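Type 4 fimbrial biogenesis protein PilY1 (Pseudomonas aeruginosa, PDB 3HX6) promotes type IV pilus assembly, twitching motility and adhesion to host cells, with calcium binding and release probably regulating pilus retraction. Local coordinates at residues D221-L226 / V247-S252. The protein carries 3 engineered substitutions. Residues are numbered along the deposited sequence; the frame is centred on the assembly and turned at random.
Sequences DKAALL and VPNGLS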
ATOM      1  N   ASP A 221     -24.313 -17.580 -33.656  1.00 23.37           N
ATOM      2  CA  ASP A 221     -24.878 -17.200 -32.361  1.00 24.09           C
ATOM      3  C   ASP A 221     -24.638 -18.193 -31.235  1.00 21.58           C
ATOM      4  O   ASP A 221     -25.472 -18.335 -30.338  1.00 21.20           O
ATOM      5  CB  ASP A 221     -26.383 -16.953 -32.491  1.00 28.87           C
ATOM      6  CG  ASP A 221     -26.701 -15.719 -33.306  1.00 32.84           C
ATOM      7  OD1 ASP A 221     -26.214 -14.622 -32.946  1.00 35.59           O
ATOM      8  OD2 ASP A 221     -27.439 -15.846 -34.305  1.00 36.63           O
ATOM      9  N   LYS A 222     -23.500 -18.878 -31.273  1.00 19.27           N
ATOM     10  CA  LYS A 222     -23.179 -19.838 -30.228  1.00 19.76           C
ATOM     11  C   LYS A 222     -22.390 -19.166 -29.118  1.00 18.50           C
ATOM     12  O   LYS A 222     -21.910 -18.045 -29.270  1.00 17.09           O
ATOM     13  CB  LYS A 222     -22.353 -20.995 -30.791  1.00 22.44           C
ATOM     14  CG  LYS A 222     -23.084 -21.837 -31.822  1.00 26.52           C
ATOM     15  CD  LYS A 222     -22.153 -22.885 -32.405  1.00 32.35           C
ATOM     16  CE  LYS A 222     -22.830 -23.702 -33.495  1.00 33.95           C
ATOM     17  NZ  LYS A 222     -21.887 -24.694 -34.090  1.00 36.75           N
ATOM     18  N   ALA A 223     -22.275 -19.864 -27.995  1.00 17.54           N
ATOM     19  CA  ALA A 223     -21.520 -19.379 -26.854  1.00 17.30           C
ATOM     20  C   ALA A 223     -20.429 -20.411 -26.607  1.00 16.36           C
ATOM     21  O   ALA A 223     -20.703 -21.607 -26.605  1.00 16.58           O
ATOM     22  CB  ALA A 223     -22.422 -19.260 -25.635  1.00 14.41           C
ATOM     23  N   ALA A 224     -19.194 -19.955 -26.413  1.00 14.77           N
ATOM     24  CA  ALA A 224     -18.091 -20.880 -26.170  1.00 13.94           C
ATOM     25  C   ALA A 224     -16.929 -20.215 -25.452  1.00 13.90           C
ATOM     26  O   ALA A 224     -16.669 -19.031 -25.639  1.00 12.59           O
ATOM     27  CB  ALA A 224     -17.601 -21.468 -27.492  1.00 15.31           C
ATOM     28  N   LEU A 225     -16.237 -20.980 -24.615  1.00 14.34           N
ATOM     29  CA  LEU A 225     -15.077 -20.454 -23.915  1.00 14.21           C
ATOM     30  C   LEU A 225     -13.918 -20.645 -24.881  1.00 14.75           C
ATOM     31  O   LEU A 225     -13.727 -21.734 -25.423  1.00 17.19           O
ATOM     32  CB  LEU A 225     -14.794 -21.238 -22.625  1.00 13.93           C
ATOM     33  CG  LEU A 225     -13.645 -20.670 -21.777  1.00 15.14           C
ATOM     34  CD1 LEU A 225     -14.104 -19.362 -21.127  1.00 11.31           C
ATOM     35  CD2 LEU A 225     -13.224 -21.671 -20.700  1.00 15.19           C
ATOM     36  N   LEU A 226     -13.159 -19.588 -25.120  1.00 12.34           N
ATOM     37  CA  LEU A 226     -12.025 -19.689 -26.010  1.00 13.55           C
ATOM     38  C   LEU A 226     -10.766 -19.729 -25.158  1.00 14.89           C
ATOM     39  O   LEU A 226     -10.580 -18.903 -24.267  1.00 15.59           O
ATOM     40  CB  LEU A 226     -11.974 -18.493 -26.967  1.00 12.77           C
ATOM     41  CG  LEU A 226     -13.209 -18.269 -27.856  1.00 15.10           C
ATOM     42  CD1 LEU A 226     -12.965 -17.092 -28.802  1.00 11.58           C
ATOM     43  CD2 LEU A 226     -13.506 -19.531 -28.653  1.00 13.29           C
ATOM     44  N   VAL A 247     -31.800 -19.402 -30.367  1.00 28.33           N
ATOM     45  CA  VAL A 247     -31.886 -18.093 -29.719  1.00 26.63           C
ATOM     46  C   VAL A 247     -30.466 -17.539 -29.617  1.00 24.21           C
ATOM     47  O   VAL A 247     -29.562 -18.224 -29.155  1.00 24.29           O
ATOM     48  CB  VAL A 247     -32.503 -18.201 -28.293  1.00 26.56           C
ATOM     49  CG1 VAL A 247     -32.295 -16.898 -27.524  1.00 26.67           C
ATOM     50  CG2 VAL A 247     -33.994 -18.499 -28.397  1.00 27.99           C
ATOM     51  N   PRO A 248     -30.253 -16.292 -30.053  1.00 24.33           N
ATOM     52  CA  PRO A 248     -28.916 -15.692 -29.993  1.00 22.64           C
ATOM     53  C   PRO A 248     -28.205 -15.913 -28.657  1.00 20.90           C
ATOM     54  O   PRO A 248     -28.817 -15.810 -27.593  1.00 18.94           O
ATOM     55  CB  PRO A 248     -29.193 -14.214 -30.249  1.00 23.36           C
ATOM     56  CG  PRO A 248     -30.373 -14.259 -31.175  1.00 25.03           C
ATOM     57  CD  PRO A 248     -31.248 -15.317 -30.537  1.00 24.53           C
ATOM     58  N   ASN A 249     -26.917 -16.239 -28.723  1.00 17.19           N
ATOM     59  CA  ASN A 249     -26.119 -16.435 -27.521  1.00 18.33           C
ATOM     60  C   ASN A 249     -24.682 -16.002 -27.792  1.00 17.69           C
ATOM     61  O   ASN A 249     -24.294 -15.768 -28.938  1.00 17.48           O
ATOM     62  CB  ASN A 249     -26.137 -17.901 -27.061  1.00 15.28           C
ATOM     63  CG  ASN A 249     -25.830 -18.046 -25.568  1.00 19.20           C
ATOM     64  OD1 ASN A 249     -25.602 -17.053 -24.875  1.00 16.59           O
ATOM     65  ND2 ASN A 249     -25.831 -19.284 -25.068  1.00 15.04           N
ATOM     66  N   GLY A 250     -23.905 -15.899 -26.720  1.00 15.86           N
ATOM     67  CA  GLY A 250     -22.515 -15.495 -26.801  1.00 12.17           C
ATOM     68  C   GLY A 250     -21.985 -15.604 -25.386  1.00 12.47           C
ATOM     69  O   GLY A 250     -22.707 -15.285 -24.437  1.00 11.91           O
ATOM     70  N   LEU A 251     -20.752 -16.067 -25.218  1.00 10.66           N
ATOM     71  CA  LEU A 251     -20.203 -16.208 -23.876  1.00 11.55           C
ATOM     72  C   LEU A 251     -19.515 -14.918 -23.440  1.00 11.97           C
ATOM     73  O   LEU A 251     -18.809 -14.297 -24.224  1.00 10.75           O
ATOM     74  CB  LEU A 251     -19.208 -17.370 -23.820  1.00 11.88           C
ATOM     75  CG  LEU A 251     -18.846 -17.790 -22.393  1.00 10.84           C
ATOM     76  CD1 LEU A 251     -20.095 -18.376 -21.725  1.00  8.96           C
ATOM     77  CD2 LEU A 251     -17.727 -18.814 -22.408  1.00  9.71           C
ATOM     78  N   SER A 252     -19.708 -14.531 -22.182  1.00 12.63           N
ATOM     79  CA  SER A 252     -19.120 -13.300 -21.661  1.00 12.81           C
ATOM     80  C   SER A 252     -17.809 -13.506 -20.903  1.00 13.44           C
ATOM     81  O   SER A 252     -17.195 -14.572 -20.988  1.00 11.52           O
ATOM     82  CB  SER A 252     -20.134 -12.589 -20.763  1.00 14.71           C
ATOM     83  OG  SER A 252     -21.328 -12.326 -21.485  1.00 15.41           O
TER
HETATM   84  O   HOH W   1     -27.670 -19.976 -29.504  1.00 22.86           O
HETATM   85  O   HOH W   2     -25.131 -13.455 -30.293  1.00 24.16           O
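Leu-251 and Ala-223 meet where two neighbouring blades of the beta-propeller in the C-terminal domain of PilY1 face each other, a small example of how such blades are joined by apolar packing instead of by a shared sheet. Strand 223-229 belongs to one four-stranded blade and strand 251-257 opens the next. Ala-223 points its methyl at the other segment, lying 4.1 Å from Leu-251 CB and, on its other flank, 3.5 Å from Asn-249 ND2. Leu-251 carries its CG anti to the backbone N (chi1 -166°), which takes the branch over the neighbouring strand, and chi2 (66°) then brings CD2 to rest 3.4 Å from Ala-224 O and 3.8 Å from Leu-225 CB; the two leucine side chains meet at a slant. Ala-270, Trp-278 and Phe-280 of the second blade also pack on Leu-251. The amide of Asn-249 is tied down as well: its ND2 bonds to Asp-272, and its OD1 accepts a weak bond from the N of Gly-250.

Toward Asp-221 the contact becomes looser and wetter. Asp-221 CB lies 3.8 Å from Pro-248 CA, the two side chains running side by side in the same direction at a partly exposed margin. Here the sole direct hydrogen bond between the segments, from Asn-249 N to Asp-221 O, is weak and bent (3.0 Å, 124°). One water donates to both Asp-221 O and Val-247 O, linking two carbonyls that cannot bond to each other. Deeper in, Asn-214 bridges the blades instead, its OD1 accepting from the N atoms of both Ala-224 and Leu-251. With only one weak direct bond between the segments, Asn-214 and a bridging water supply polar links, while methyl and leucine contacts make up the buried part.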